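Local coordinates for uncharacterized protein (Chaetomium thermophilum, PDB 3LPZ) that probably acts in the Get pathway of tail-anchored protein biogenesis, as an alpha-solenoid protein that binds Get5, at residues A[166-177]-A[189-197]. Sequence-based numbering, arbitrary orientation.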
loop_
_atom_site.group_PDB
_atom_site.type_symbol
_atom_site.label_atom_id
_atom_site.label_comp_id
_atom_site.label_asym_id
_atom_site.label_seq_id
_atom_site.Cartn_x
_atom_site.Cartn_y
_atom_site.Cartn_z
ATOM N N SER A 166 -1.256 9.312 1.737
ATOM C CA SER A 166 -1.845 8.002 1.412
ATOM C C SER A 166 -3.083 7.617 2.233
ATOM O O SER A 166 -4.004 7.059 1.669
ATOM C CB SER A 166 -0.805 6.870 1.433
ATOM O OG SER A 166 0.259 7.156 0.558
ATOM N N PRO A 167 -3.124 7.923 3.551
ATOM C CA PRO A 167 -4.290 7.467 4.338
ATOM C C PRO A 167 -5.631 8.026 3.869
ATOM O O PRO A 167 -6.647 7.299 3.917
ATOM C CB PRO A 167 -3.966 7.919 5.775
ATOM C CG PRO A 167 -2.432 7.978 5.822
ATOM C CD PRO A 167 -2.041 8.452 4.422
ATOM N N GLU A 168 -5.640 9.272 3.390
ATOM C CA GLU A 168 -6.883 9.839 2.895
ATOM C C GLU A 168 -7.288 9.146 1.597
ATOM O O GLU A 168 -8.465 8.847 1.403
ATOM C CB GLU A 168 -6.816 11.355 2.703
ATOM C CG GLU A 168 -7.972 11.901 1.871
ATOM C CD GLU A 168 -8.118 13.398 1.958
ATOM O OE1 GLU A 168 -7.253 14.070 2.564
ATOM O OE2 GLU A 168 -9.119 13.900 1.413
ATOM N N VAL A 169 -6.315 8.859 0.727
ATOM C CA VAL A 169 -6.640 8.143 -0.527
ATOM C C VAL A 169 -7.225 6.754 -0.197
ATOM O O VAL A 169 -8.240 6.320 -0.763
ATOM C CB VAL A 169 -5.400 8.025 -1.458
ATOM C CG1 VAL A 169 -5.699 7.117 -2.646
ATOM C CG2 VAL A 169 -4.933 9.422 -1.936
ATOM N N LEU A 170 -6.591 6.062 0.737
ATOM C CA LEU A 170 -7.033 4.718 1.103
ATOM C C LEU A 170 -8.427 4.724 1.740
ATOM O O LEU A 170 -9.260 3.902 1.405
ATOM C CB LEU A 170 -6.010 4.033 2.030
ATOM C CG LEU A 170 -6.322 2.598 2.475
ATOM C CD1 LEU A 170 -6.435 1.639 1.235
ATOM C CD2 LEU A 170 -5.269 2.091 3.465
ATOM N N ALA A 171 -8.662 5.636 2.675
ATOM C CA ALA A 171 -9.959 5.724 3.351
ATOM C C ALA A 171 -11.101 6.055 2.352
ATOM O O ALA A 171 -12.191 5.466 2.424
ATOM C CB ALA A 171 -9.890 6.774 4.476
ATOM N N ARG A 172 -10.839 6.972 1.423
ATOM C CA ARG A 172 -11.836 7.315 0.371
ATOM C C ARG A 172 -12.076 6.175 -0.606
ATOM O O ARG A 172 -13.213 5.960 -1.056
ATOM C CB ARG A 172 -11.422 8.576 -0.395
ATOM C CG ARG A 172 -11.596 9.831 0.437
ATOM C CD ARG A 172 -11.379 11.132 -0.378
ATOM N NE ARG A 172 -11.185 12.281 0.517
ATOM C CZ ARG A 172 -12.158 12.866 1.222
ATOM N NH1 ARG A 172 -13.408 12.410 1.163
ATOM N NH2 ARG A 172 -11.884 13.906 2.003
ATOM N N MET A 173 -11.027 5.416 -0.897
ATOM C CA MET A 173 -11.166 4.195 -1.697
ATOM C C MET A 173 -12.010 3.150 -0.948
ATOM O O MET A 173 -12.922 2.563 -1.522
ATOM C CB MET A 173 -9.796 3.623 -2.078
ATOM C CG MET A 173 -9.858 2.368 -2.988
ATOM S SD MET A 173 -8.544 1.172 -2.624
ATOM C CE MET A 173 -9.312 0.417 -1.189
ATOM N N GLU A 174 -11.705 2.919 0.321
ATOM C CA GLU A 174 -12.521 2.009 1.128
ATOM C C GLU A 174 -13.968 2.485 1.211
ATOM O O GLU A 174 -14.880 1.665 1.196
ATOM C CB GLU A 174 -11.958 1.769 2.542
ATOM C CG GLU A 174 -10.521 1.152 2.659
ATOM C CD GLU A 174 -10.352 -0.237 2.079
ATOM O OE1 GLU A 174 -11.352 -0.925 1.767
ATOM O OE2 GLU A 174 -9.186 -0.650 1.925
ATOM N N TYR A 175 -14.185 3.793 1.329
ATOM C CA TYR A 175 -15.547 4.308 1.332
ATOM C C TYR A 175 -16.254 4.040 -0.019
ATOM O O TYR A 175 -17.421 3.642 -0.030
ATOM C CB TYR A 175 -15.628 5.818 1.667
ATOM C CG TYR A 175 -17.049 6.175 1.994
ATOM C CD1 TYR A 175 -17.576 5.845 3.236
ATOM C CD2 TYR A 175 -17.887 6.770 1.058
ATOM C CE1 TYR A 175 -18.876 6.111 3.568
ATOM C CE2 TYR A 175 -19.241 7.054 1.388
ATOM C CZ TYR A 175 -19.712 6.697 2.652
ATOM O OH TYR A 175 -21.011 6.943 3.036
ATOM N N GLU A 176 -15.567 4.266 -1.140
ATOM C CA GLU A 176 -16.148 3.946 -2.474
ATOM C C GLU A 176 -16.495 2.468 -2.588
ATOM O O GLU A 176 -17.546 2.084 -3.143
ATOM C CB GLU A 176 -15.216 4.350 -3.631
ATOM C CG GLU A 176 -15.100 5.857 -3.840
ATOM C CD GLU A 176 -16.456 6.543 -4.100
ATOM O OE1 GLU A 176 -17.226 6.078 -4.977
ATOM O OE2 GLU A 176 -16.756 7.545 -3.417
ATOM N N TRP A 177 -15.618 1.629 -2.060
ATOM C CA TRP A 177 -15.862 0.198 -2.077
ATOM C C TRP A 177 -17.073 -0.168 -1.212
ATOM O O TRP A 177 -17.925 -0.953 -1.623
ATOM C CB TRP A 177 -14.635 -0.547 -1.581
ATOM C CG TRP A 177 -14.407 -1.898 -2.165
ATOM C CD1 TRP A 177 -15.219 -2.588 -3.039
ATOM C CD2 TRP A 177 -13.270 -2.729 -1.927
ATOM N NE1 TRP A 177 -14.647 -3.812 -3.349
ATOM C CE2 TRP A 177 -13.445 -3.916 -2.691
ATOM C CE3 TRP A 177 -12.120 -2.593 -1.125
ATOM C CZ2 TRP A 177 -12.502 -4.964 -2.682
ATOM C CZ3 TRP A 177 -11.178 -3.619 -1.130
ATOM C CH2 TRP A 177 -11.375 -4.797 -1.905
ATOM N N TYR A 189 -15.174 -1.945 6.050
ATOM C CA TYR A 189 -14.374 -1.143 5.141
ATOM C C TYR A 189 -13.547 -0.146 5.896
ATOM O O TYR A 189 -12.391 0.109 5.530
ATOM C CB TYR A 189 -15.250 -0.477 4.075
ATOM C CG TYR A 189 -15.829 -1.522 3.132
ATOM C CD1 TYR A 189 -15.075 -2.014 2.059
ATOM C CD2 TYR A 189 -17.091 -2.085 3.367
ATOM C CE1 TYR A 189 -15.592 -3.008 1.209
ATOM C CE2 TYR A 189 -17.609 -3.068 2.522
ATOM C CZ TYR A 189 -16.854 -3.522 1.454
ATOM O OH TYR A 189 -17.354 -4.499 0.637
ATOM N N CYS A 190 -14.092 0.372 6.991
ATOM C CA CYS A 190 -13.299 1.247 7.839
ATOM C C CYS A 190 -12.064 0.496 8.368
ATOM O O CYS A 190 -10.949 1.043 8.333
ATOM C CB CYS A 190 -14.155 1.818 8.989
ATOM S SG CYS A 190 -13.302 3.091 9.914
ATOM N N ALA A 191 -12.267 -0.760 8.798
ATOM C CA ALA A 191 -11.195 -1.590 9.335
ATOM C C ALA A 191 -10.104 -1.855 8.310
ATOM O O ALA A 191 -8.957 -1.863 8.669
ATOM C CB ALA A 191 -11.721 -2.895 9.917
ATOM N N ARG A 192 -10.467 -2.040 7.037
ATOM C CA ARG A 192 -9.475 -2.190 5.953
ATOM C C ARG A 192 -8.584 -0.961 5.755
ATOM O O ARG A 192 -7.481 -1.092 5.211
ATOM C CB ARG A 192 -10.147 -2.584 4.625
ATOM C CG ARG A 192 -10.869 -3.950 4.693
ATOM C CD ARG A 192 -11.389 -4.387 3.296
ATOM N NE ARG A 192 -10.301 -4.842 2.426
ATOM C CZ ARG A 192 -9.704 -6.032 2.519
ATOM N NH1 ARG A 192 -10.075 -6.927 3.446
ATOM N NH2 ARG A 192 -8.734 -6.349 1.667
ATOM N N ALA A 193 -9.058 0.220 6.164
ATOM C CA ALA A 193 -8.246 1.458 6.073
ATOM C C ALA A 193 -7.510 1.761 7.350
ATOM O O ALA A 193 -6.529 2.506 7.302
ATOM C CB ALA A 193 -9.119 2.670 5.748
ATOM N N VAL A 194 -7.991 1.244 8.477
ATOM C CA VAL A 194 -7.446 1.604 9.800
ATOM C C VAL A 194 -6.488 0.561 10.354
ATOM O O VAL A 194 -5.369 0.908 10.725
ATOM C CB VAL A 194 -8.575 1.843 10.833
ATOM C CG1 VAL A 194 -8.001 1.967 12.242
ATOM C CG2 VAL A 194 -9.354 3.102 10.455
ATOM N N LEU A 195 -6.923 -0.704 10.394
ATOM C CA LEU A 195 -6.115 -1.784 10.975
ATOM C C LEU A 195 -4.751 -1.964 10.306
ATOM O O LEU A 195 -3.768 -2.127 11.001
ATOM C CB LEU A 195 -6.887 -3.118 11.048
ATOM C CG LEU A 195 -8.214 -3.025 11.840
ATOM C CD1 LEU A 195 -8.849 -4.381 11.957
ATOM C CD2 LEU A 195 -8.045 -2.385 13.292
ATOM N N PRO A 196 -4.694 -1.953 8.954
ATOM C CA PRO A 196 -3.367 -2.126 8.338
ATOM C C PRO A 196 -2.342 -1.055 8.738
ATOM O O PRO A 196 -1.142 -1.378 8.857
ATOM C CB PRO A 196 -3.679 -2.094 6.817
ATOM C CG PRO A 196 -5.062 -2.686 6.727
ATOM C CD PRO A 196 -5.773 -2.046 7.944
ATOM N N TYR A 197 -2.783 0.196 8.927
ATOM C CA TYR A 197 -1.864 1.228 9.423
ATOM C C TYR A 197 -1.376 0.955 10.835
ATOM O O TYR A 197 -0.188 1.171 11.106
ATOM C CB TYR A 197 -2.456 2.642 9.332
ATOM C CG TYR A 197 -2.442 3.174 7.916
ATOM C CD1 TYR A 197 -1.238 3.290 7.203
ATOM C CD2 TYR A 197 -3.626 3.586 7.300
ATOM C CE1 TYR A 197 -1.223 3.814 5.883
ATOM C CE2 TYR A 197 -3.621 4.126 5.992
ATOM C CZ TYR A 197 -2.414 4.210 5.294
ATOM O OH TYR A 197 -2.419 4.697 4.012
HETATM O O HOH W 1 -18.191 -3.750 -1.870
#
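Two neighbouring antiparallel helices of the Get4 alpha-solenoid, 166-179 and 186-199, pack here through Pro167, Leu170, Ala171, Glu174 and Trp177 on one side and Tyr189, Arg192, Ala193 and Tyr197 on the other. Their segment axes approach to 8.7 Å at 160°. Two alanines meet in the middle: CA of Ala171 and CA of Ala193 are 5.3 Å apart. Ala193 CB also meets Glu174 CG at 3.7 Å. Glu174 lies over the backbone of the second helix, with its CB 3.4 Å from Tyr189 O. Its chain bends at chi2 (-62°), which brings the carboxylate against Arg192 CB. The Glu174 and Arg192 charges stay near but short of a salt bridge, Glu174 OE1 to Arg192 NE being 4.1 Å. Arg192 instead pairs with Glu156 of helix 152-159. Glu174 OE2 also lies close to the Glu156 carboxylate, so the nearby Arg192 probably eases the repulsion between the two acids. With an alanine at Glu174 the carboxylate is gone, which would probably open a gap beside Arg192 CB and the Ala193 methyl and leave Arg192 to Glu156 as its acid partner. At the Tyr197 end, the ring reaches across to the start of helix 166-179. Leu170 CD2 touches Tyr197 CE2 at 3.6 Å, and Pro167 CG packs against CZ of the same tyrosine ring. Tyr197 OH sits close to Pro167 N, which has no hydrogen to give; the hydroxyl bonds to Leu159 O instead. At the other end, Tyr189 CE1 lies over one face of the Trp177 indole, toward its rim, with the ring planes at 56°. Tyr189 OH bonds to Asp181 and also accepts from a water, which donates its other hydrogen to Trp177 O at 2.8 Å.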